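Local structure of peptidase S15/CocE/NonD (Thaumarchaeota archaeon SCGC AB-539-E09, 4PF1) at residues G190-G193 / H198-A201; D531-R534 / D540-V543; R534-Y537 / V543-P546. The protein is a serine peptidase of the alpha/beta-hydrolase fold that probably acts as an aminopeptidase, removing residues from the amino end of peptides. All coordinates share one frame; numbering follows the deposited sequence.

Contact 1 of 3, residues G190-G193 / H198-A201; sequences GWMG and HMGA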
ATOM      1  N   GLY A 190      21.967  -9.832  29.976  1.00 15.41           N
ATOM      2  CA  GLY A 190      21.287  -8.550  29.832  1.00 15.07           C
ATOM      3  C   GLY A 190      22.188  -7.334  29.895  1.00 18.99           C
ATOM      4  O   GLY A 190      21.767  -6.239  29.523  1.00 18.84           O
ATOM      5  N   TRP A 191      23.435  -7.513  30.360  1.00 15.37           N
ATOM      6  CA  TRP A 191      24.406  -6.424  30.471  1.00 14.81           C
ATOM      7  C   TRP A 191      25.429  -6.479  29.337  1.00 19.66           C
ATOM      8  O   TRP A 191      25.732  -5.441  28.742  1.00 18.81           O
ATOM      9  CB  TRP A 191      25.118  -6.476  31.831  1.00 13.46           C
ATOM     10  CG  TRP A 191      25.857  -5.220  32.194  1.00 14.17           C
ATOM     11  CD1 TRP A 191      25.434  -4.239  33.041  1.00 17.09           C
ATOM     12  CD2 TRP A 191      27.165  -4.833  31.753  1.00 13.85           C
ATOM     13  NE1 TRP A 191      26.394  -3.262  33.151  1.00 16.55           N
ATOM     14  CE2 TRP A 191      27.468  -3.600  32.373  1.00 17.80           C
ATOM     15  CE3 TRP A 191      28.113  -5.404  30.884  1.00 14.79           C
ATOM     16  CZ2 TRP A 191      28.684  -2.939  32.166  1.00 17.21           C
ATOM     17  CZ3 TRP A 191      29.306  -4.738  30.668  1.00 16.20           C
ATOM     18  CH2 TRP A 191      29.584  -3.523  31.306  1.00 16.98           C
ATOM     19  N   MET A 192      26.000  -7.676  29.069  1.00 17.36           N
ATOM     20  CA  MET A 192      27.036  -7.839  28.046  1.00 17.42           C
ATOM     21  C   MET A 192      26.544  -7.476  26.646  1.00 20.89           C
ATOM     22  O   MET A 192      27.238  -6.743  25.944  1.00 20.94           O
ATOM     23  CB  MET A 192      27.632  -9.256  28.054  1.00 19.94           C
ATOM     24  CG  MET A 192      28.746  -9.447  29.084  1.00 24.02           C
ATOM     25  SD  MET A 192      30.142  -8.283  28.954  1.00 28.31           S
ATOM     26  CE  MET A 192      30.779  -8.706  27.328  1.00 25.05           C
ATOM     27  N   GLY A 193      25.368  -7.959  26.250  1.00 16.91           N
ATOM     28  CA  GLY A 193      24.868  -7.631  24.917  1.00 16.23           C
ATOM     29  C   GLY A 193      23.474  -8.081  24.539  1.00 18.80           C
ATOM     30  O   GLY A 193      23.177  -8.202  23.346  1.00 17.60           O
ATOM     31  N   HIS A 198      24.367  -3.079  26.233  1.00 14.44           N
ATOM     32  CA  HIS A 198      25.323  -3.624  25.272  1.00 14.65           C
ATOM     33  C   HIS A 198      26.689  -3.091  25.648  1.00 20.14           C
ATOM     34  O   HIS A 198      26.964  -1.904  25.447  1.00 19.67           O
ATOM     35  CB  HIS A 198      24.955  -3.274  23.818  1.00 14.65           C
ATOM     36  CG  HIS A 198      23.904  -4.158  23.222  1.00 17.29           C
ATOM     37  ND1 HIS A 198      23.915  -4.480  21.882  1.00 18.57           N
ATOM     38  CD2 HIS A 198      22.817  -4.724  23.797  1.00 18.54           C
ATOM     39  CE1 HIS A 198      22.843  -5.228  21.682  1.00 17.76           C
ATOM     40  NE2 HIS A 198      22.149  -5.395  22.805  1.00 18.08           N
ATOM     41  N   MET A 199      27.503  -3.940  26.307  1.00 18.44           N
ATOM     42  CA  MET A 199      28.847  -3.607  26.809  1.00 19.15           C
ATOM     43  C   MET A 199      28.834  -2.294  27.655  1.00 22.37           C
ATOM     44  O   MET A 199      29.709  -1.435  27.504  1.00 21.98           O
ATOM     45  CB  MET A 199      29.873  -3.544  25.653  1.00 21.69           C
ATOM     46  CG  MET A 199      30.255  -4.920  25.123  1.00 26.00           C
ATOM     47  SD  MET A 199      31.279  -4.882  23.626  1.00 31.28           S
ATOM     48  CE  MET A 199      30.008  -4.678  22.359  1.00 27.46           C
ATOM     49  N   GLY A 200      27.825  -2.168  28.522  1.00 18.13           N
ATOM     50  CA  GLY A 200      27.680  -1.029  29.426  1.00 17.88           C
ATOM     51  C   GLY A 200      26.736   0.079  29.000  1.00 20.11           C
ATOM     52  O   GLY A 200      26.310   0.877  29.841  1.00 19.87           O
ATOM     53  N   ALA A 201      26.432   0.171  27.694  1.00 15.28           N
ATOM     54  CA  ALA A 201      25.536   1.201  27.167  1.00 14.16           C
ATOM     55  C   ALA A 201      24.081   0.803  27.420  1.00 16.68           C
ATOM     56  O   ALA A 201      23.629  -0.224  26.919  1.00 15.47           O
ATOM     57  CB  ALA A 201      25.793   1.413  25.686  1.00 14.44           C
TER

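Contact 2 of 3, residues D531-R534 / D540-V543; sequences DIFR and DFAV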
ATOM      1  N   ASP A 531      27.621  -2.783  16.890  1.00 13.88           N
ATOM      2  CA  ASP A 531      27.448  -2.733  18.337  1.00 13.54           C
ATOM      3  C   ASP A 531      28.073  -1.476  18.934  1.00 15.57           C
ATOM      4  O   ASP A 531      28.689  -0.680  18.220  1.00 14.65           O
ATOM      5  CB  ASP A 531      27.968  -4.003  19.037  1.00 15.84           C
ATOM      6  CG  ASP A 531      26.980  -4.528  20.073  1.00 23.23           C
ATOM      7  OD1 ASP A 531      26.335  -3.697  20.757  1.00 23.85           O
ATOM      8  OD2 ASP A 531      26.821  -5.761  20.167  1.00 24.99           O
ATOM      9  N   ILE A 532      27.861  -1.279  20.240  1.00 11.68           N
ATOM     10  CA  ILE A 532      28.305  -0.100  20.985  1.00 10.99           C
ATOM     11  C   ILE A 532      29.099  -0.522  22.226  1.00 15.02           C
ATOM     12  O   ILE A 532      28.806  -1.553  22.836  1.00 14.40           O
ATOM     13  CB  ILE A 532      27.060   0.782  21.355  1.00 13.35           C
ATOM     14  CG1 ILE A 532      27.453   2.070  22.138  1.00 13.28           C
ATOM     15  CG2 ILE A 532      25.976  -0.036  22.087  1.00 13.10           C
ATOM     16  CD1 ILE A 532      26.328   3.122  22.283  1.00 11.94           C
ATOM     17  N   PHE A 533      30.097   0.288  22.599  1.00 12.36           N
ATOM     18  CA  PHE A 533      30.902   0.054  23.787  1.00 12.66           C
ATOM     19  C   PHE A 533      30.907   1.311  24.653  1.00 16.88           C
ATOM     20  O   PHE A 533      31.241   2.390  24.162  1.00 16.39           O
ATOM     21  CB  PHE A 533      32.344  -0.349  23.396  1.00 14.89           C
ATOM     22  CG  PHE A 533      33.181  -0.900  24.531  1.00 17.37           C
ATOM     23  CD1 PHE A 533      33.686  -0.061  25.520  1.00 21.23           C
ATOM     24  CD2 PHE A 533      33.507  -2.250  24.584  1.00 19.86           C
ATOM     25  CE1 PHE A 533      34.448  -0.572  26.574  1.00 22.81           C
ATOM     26  CE2 PHE A 533      34.290  -2.756  25.622  1.00 23.40           C
ATOM     27  CZ  PHE A 533      34.752  -1.915  26.615  1.00 22.02           C
ATOM     28  N   ARG A 534      30.554   1.177  25.944  1.00 14.41           N
ATOM     29  CA  ARG A 534      30.599   2.306  26.876  1.00 14.30           C
ATOM     30  C   ARG A 534      32.020   2.401  27.434  1.00 18.72           C
ATOM     31  O   ARG A 534      32.454   1.526  28.188  1.00 18.72           O
ATOM     32  CB  ARG A 534      29.541   2.171  27.985  1.00 13.45           C
ATOM     33  CG  ARG A 534      29.385   3.438  28.826  1.00 18.76           C
ATOM     34  CD  ARG A 534      27.941   3.707  29.182  1.00 20.58           C
ATOM     35  NE  ARG A 534      27.230   4.405  28.109  1.00 19.11           N
ATOM     36  CZ  ARG A 534      25.940   4.723  28.157  1.00 27.70           C
ATOM     37  NH1 ARG A 534      25.205   4.393  29.212  1.00 10.77           N
ATOM     38  NH2 ARG A 534      25.370   5.362  27.143  1.00 13.92           N
ATOM     39  N   ASP A 540      37.901  -2.516  32.775  1.00 30.27           N
ATOM     40  CA  ASP A 540      37.163  -3.419  33.652  1.00 29.76           C
ATOM     41  C   ASP A 540      35.670  -3.215  33.452  1.00 31.89           C
ATOM     42  O   ASP A 540      35.172  -2.102  33.643  1.00 31.47           O
ATOM     43  CB  ASP A 540      37.553  -3.190  35.129  1.00 32.27           C
ATOM     44  CG  ASP A 540      37.213  -4.334  36.075  1.00 44.39           C
ATOM     45  OD1 ASP A 540      36.366  -5.184  35.708  1.00 44.73           O
ATOM     46  OD2 ASP A 540      37.772  -4.364  37.193  1.00 52.22           O
ATOM     47  N   PHE A 541      34.949  -4.284  33.059  1.00 26.65           N
ATOM     48  CA  PHE A 541      33.503  -4.221  32.868  1.00 25.27           C
ATOM     49  C   PHE A 541      32.778  -3.998  34.217  1.00 27.82           C
ATOM     50  O   PHE A 541      31.749  -3.323  34.249  1.00 26.60           O
ATOM     51  CB  PHE A 541      32.983  -5.493  32.166  1.00 26.94           C
ATOM     52  CG  PHE A 541      33.146  -5.527  30.655  1.00 28.34           C
ATOM     53  CD1 PHE A 541      32.603  -4.523  29.856  1.00 31.12           C
ATOM     54  CD2 PHE A 541      33.778  -6.595  30.031  1.00 30.50           C
ATOM     55  CE1 PHE A 541      32.718  -4.573  28.461  1.00 31.64           C
ATOM     56  CE2 PHE A 541      33.906  -6.638  28.637  1.00 33.23           C
ATOM     57  CZ  PHE A 541      33.367  -5.629  27.860  1.00 30.99           C
ATOM     58  N   ALA A 542      33.367  -4.508  35.332  1.00 24.39           N
ATOM     59  CA  ALA A 542      32.822  -4.405  36.692  1.00 24.20           C
ATOM     60  C   ALA A 542      33.071  -3.037  37.356  1.00 28.10           C
ATOM     61  O   ALA A 542      32.323  -2.664  38.263  1.00 27.22           O
ATOM     62  CB  ALA A 542      33.406  -5.507  37.567  1.00 25.49           C
ATOM     63  N   VAL A 543      34.142  -2.320  36.960  1.00 25.53           N
ATOM     64  CA  VAL A 543      34.478  -1.029  37.580  1.00 26.10           C
ATOM     65  C   VAL A 543      34.535   0.089  36.526  1.00 29.01           C
ATOM     66  O   VAL A 543      35.314   0.006  35.572  1.00 28.90           O
ATOM     67  CB  VAL A 543      35.804  -1.084  38.398  1.00 31.24           C
ATOM     68  CG1 VAL A 543      35.957   0.156  39.277  1.00 31.49           C
ATOM     69  CG2 VAL A 543      35.891  -2.353  39.246  1.00 31.71           C
TER

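Contact 3 of 3, residues R534-Y537 / V543-P546; sequences RGRY and VAKP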
ATOM      1  N   ARG A 534      30.554   1.177  25.944  1.00 14.41           N
ATOM      2  CA  ARG A 534      30.599   2.306  26.876  1.00 14.30           C
ATOM      3  C   ARG A 534      32.020   2.401  27.434  1.00 18.72           C
ATOM      4  O   ARG A 534      32.454   1.526  28.188  1.00 18.72           O
ATOM      5  CB  ARG A 534      29.541   2.171  27.985  1.00 13.45           C
ATOM      6  CG  ARG A 534      29.385   3.438  28.826  1.00 18.76           C
ATOM      7  CD  ARG A 534      27.941   3.707  29.182  1.00 20.58           C
ATOM      8  NE  ARG A 534      27.230   4.405  28.109  1.00 19.11           N
ATOM      9  CZ  ARG A 534      25.940   4.723  28.157  1.00 27.70           C
ATOM     10  NH1 ARG A 534      25.205   4.393  29.212  1.00 10.77           N
ATOM     11  NH2 ARG A 534      25.370   5.362  27.143  1.00 13.92           N
ATOM     12  N   GLY A 535      32.740   3.434  26.983  1.00 15.25           N
ATOM     13  CA  GLY A 535      34.154   3.687  27.260  1.00 15.45           C
ATOM     14  C   GLY A 535      34.630   3.629  28.695  1.00 19.52           C
ATOM     15  O   GLY A 535      35.800   3.319  28.934  1.00 19.29           O
ATOM     16  N   ARG A 536      33.745   3.931  29.664  1.00 16.13           N
ATOM     17  CA  ARG A 536      34.088   3.892  31.093  1.00 16.54           C
ATOM     18  C   ARG A 536      34.454   2.450  31.560  1.00 20.84           C
ATOM     19  O   ARG A 536      35.079   2.292  32.610  1.00 20.38           O
ATOM     20  CB  ARG A 536      32.943   4.472  31.951  1.00 15.86           C
ATOM     21  CG  ARG A 536      31.682   3.605  31.963  1.00 20.25           C
ATOM     22  CD  ARG A 536      30.421   4.375  32.300  1.00 20.23           C
ATOM     23  NE  ARG A 536      30.233   4.546  33.740  1.00 21.65           N
ATOM     24  CZ  ARG A 536      30.408   5.698  34.383  1.00 31.32           C
ATOM     25  NH1 ARG A 536      30.209   5.769  35.691  1.00 14.25           N
ATOM     26  NH2 ARG A 536      30.777   6.787  33.720  1.00 18.77           N
ATOM     27  N   TYR A 537      34.084   1.414  30.761  1.00 17.39           N
ATOM     28  CA  TYR A 537      34.364   0.008  31.079  1.00 17.42           C
ATOM     29  C   TYR A 537      35.493  -0.569  30.185  1.00 22.49           C
ATOM     30  O   TYR A 537      35.564  -1.786  29.993  1.00 21.76           O
ATOM     31  CB  TYR A 537      33.077  -0.846  30.954  1.00 17.38           C
ATOM     32  CG  TYR A 537      31.891  -0.268  31.695  1.00 17.79           C
ATOM     33  CD1 TYR A 537      31.877  -0.201  33.087  1.00 19.89           C
ATOM     34  CD2 TYR A 537      30.785   0.220  31.007  1.00 17.54           C
ATOM     35  CE1 TYR A 537      30.802   0.361  33.774  1.00 19.42           C
ATOM     36  CE2 TYR A 537      29.697   0.771  31.684  1.00 18.07           C
ATOM     37  CZ  TYR A 537      29.710   0.839  33.067  1.00 24.33           C
ATOM     38  OH  TYR A 537      28.646   1.399  33.733  1.00 22.75           O
ATOM     39  N   VAL A 543      34.142  -2.320  36.960  1.00 25.53           N
ATOM     40  CA  VAL A 543      34.478  -1.029  37.580  1.00 26.10           C
ATOM     41  C   VAL A 543      34.535   0.089  36.526  1.00 29.01           C
ATOM     42  O   VAL A 543      35.314   0.006  35.572  1.00 28.90           O
ATOM     43  CB  VAL A 543      35.804  -1.084  38.398  1.00 31.24           C
ATOM     44  CG1 VAL A 543      35.957   0.156  39.277  1.00 31.49           C
ATOM     45  CG2 VAL A 543      35.891  -2.353  39.246  1.00 31.71           C
ATOM     46  N   ALA A 544      33.745   1.156  36.731  1.00 24.20           N
ATOM     47  CA  ALA A 544      33.739   2.312  35.838  1.00 23.01           C
ATOM     48  C   ALA A 544      34.967   3.186  36.109  1.00 26.01           C
ATOM     49  O   ALA A 544      35.195   3.601  37.249  1.00 25.21           O
ATOM     50  CB  ALA A 544      32.459   3.115  36.022  1.00 23.41           C
ATOM     51  N   LYS A 545      35.787   3.414  35.072  1.00 22.48           N
ATOM     52  CA  LYS A 545      37.011   4.218  35.174  1.00 22.58           C
ATOM     53  C   LYS A 545      37.001   5.360  34.148  1.00 25.28           C
ATOM     54  O   LYS A 545      36.595   5.144  33.006  1.00 23.73           O
ATOM     55  CB  LYS A 545      38.257   3.337  34.982  1.00 25.12           C
ATOM     56  CG  LYS A 545      38.656   2.561  36.232  1.00 38.54           C
ATOM     57  CD  LYS A 545      39.691   1.491  35.919  1.00 46.84           C
ATOM     58  CE  LYS A 545      40.214   0.817  37.165  1.00 56.58           C
ATOM     59  NZ  LYS A 545      41.525   1.373  37.587  1.00 62.59           N
ATOM     60  N   PRO A 546      37.454   6.581  34.523  1.00 22.28           N
ATOM     61  CA  PRO A 546      37.453   7.687  33.549  1.00 21.74           C
ATOM     62  C   PRO A 546      38.514   7.523  32.461  1.00 25.09           C
ATOM     63  O   PRO A 546      39.547   6.891  32.690  1.00 25.28           O
ATOM     64  CB  PRO A 546      37.743   8.917  34.413  1.00 24.02           C
ATOM     65  CG  PRO A 546      38.488   8.400  35.577  1.00 29.10           C
ATOM     66  CD  PRO A 546      37.960   7.020  35.842  1.00 24.59           C
TER

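Contact 1 of 3, residues G190-G193 / H198-A201
Met199 N donates to Met192 O at 2.8 Å, a backbone hydrogen bond between residues 190-193 and 198-201. Its N-H...O angle of 147° is moderately bent, and the donor sits 53° out of the carbonyl plane, so neither lone pair is met squarely. On one flank of this bond the Trp191 indole lies alongside the 198-201 turn. Gly200 passes over one face of it, its CA 3.9 Å from the centroid of the six-membered ring, a CH-pi contact. The backbone of Gly200 (phi 98°) calls for glycine, since a CB would be jammed against Met199 O; it would also press close to Trp191 CH2. Trp191 NE1 is held by Pro263 O, while Tyr537 meets the ring edge-to-face. With an alanine here instead of Trp191, Gly200 is likely to lose the aromatic face it packs on and Pro263 O its indole donor. On the other flank, Gly193 CA lies 4.0 Å from the centroid of the His198 ring, over its face. Although Gly193 O comes within 3.0 Å of His198 NE2, the angle is too poor for a hydrogen bond; Asp194 O takes that nitrogen's bond, and Asp531 OD1 pairs with ND1. His198 to Ala201 form a type I' turn closed by His198 N to Ala201 O (3.0 Å) and Ala201 N to His198 O (3.1 Å), the signature of a tight two-residue beta hairpin, here joining strands 197-198 and 201-202.

Contact 2 of 3, residues D531-R534 / D540-V543
Phe533 and Phe541 supply the whole direct contact, and it is purely apolar. The closest approach is 3.7 Å, from Phe533 CE2 to Phe541 CE1, with Phe541 CZ nearly as close to the same CE2 atom at 3.8 Å. Centroids 5.6 Å apart and planes inclined at 40° place the pair between the standard aromatic geometries, so it is neither a stack nor a T-shaped pair: the rings meet obliquely through their outer carbons. Phe533 has CG anti to its backbone N (chi1 -168°), whereas Phe541 has CG anti to its carbonyl carbon. Both side chains leave the backbone to the side, and only their ring ends come near each other, which is how the rings meet although the backbones stay apart.

Hydrogen bonds act within each segment instead of between them. Asp540 OD1 accepts from Ala542 N at 3.1 Å, an Asx turn that bends the chain around Phe541; the donor approaches from above the carboxylate plane. Val543 N to Asp540 O, at 3.5 Å, adds a weak backbone bond to the same bend. Within the strand, Asp531 OD1 takes Ile532 N at 2.9 Å through its anti lone pair, and the same oxygen also receives His198 ND1.

Arg534 takes no part in the ring contact; its guanidinium makes salt bridges with Asp502 and Asp585.

In the fold, residues 531-534 finish strand 525-534, an outermost strand of a four-stranded antiparallel sheet, where Asp531 and Phe533 pair with Val505 and Trp503 of strand 502-510 and the Phe533 side chain touches Met199. Residues 540-543 belong to the loop that follows, held by Phe541 to Tyr265 backbone bonding and by Ala542 O to Ser264 OG, in the connection between helices 254-261 and 267-270.

Contact 3 of 3, residues R534-Y537 / V543-P546
The methyl group of Ala544 fits against two side chains at once, Arg536 and Tyr537, which are themselves folded together. Arg536 CG lies between its backbone N and carbonyl carbon (chi1 68°), a turn that lays the CG methylene 3.4 Å above the Tyr537 ring plane, over its centre. Farther out the chain bends, and Tyr537 CZ comes to the guanidinium edge, in its plane. Ala544 CB then approaches this pair obliquely, 3.5 Å from Arg536 NE and 3.9 Å from Tyr537 CE1.

Beside this packing, Lys545 N donates to Arg536 O at 2.8 Å. The N-H...O angle of 178° makes the bond almost straight, and the donor lies in the carbonyl plane. Two CA-H...O contacts flank it, Ala544 CA to Arg536 O at 3.5 Å and Arg536 CA to Lys545 O at 3.4 Å.

The guanidinium finds its polar partners beyond these segments: NH2 makes a salt bridge with Asp500 and NH1 bonds to Val592 O. With the charge engaged there, Ala544 CB meets the NE/NH1 side of the group by van der Waals contact, which implies that one backbone hydrogen bond and apolar packing, not ion pairing, join residues 534-537 to residues 543-546 within the loop.

Overall arrangement
Contact 1 is the most deeply buried of the three, within the S15 peptidase region, and combines a backbone hydrogen bond with CH-pi packing onto Trp191 and His198. Contacts 2 and 3 fall in the C-terminal non-catalytic region, overlap at Arg534 and Val543, and are only partly buried; their second segments run on into exposed loop. Contact 2 is wholly aromatic at the end of a strand, while contact 3 relies on a backbone bond beside an arginine and tyrosine. Contact 1 touches both: probable hydrogen bonds link His198 ND1 to Asp531 OD1 and Met199 O to Arg534 N, and Gly200 CA packs on Tyr537. The 198-201 turn thus packs the S15 region against the C-terminal one.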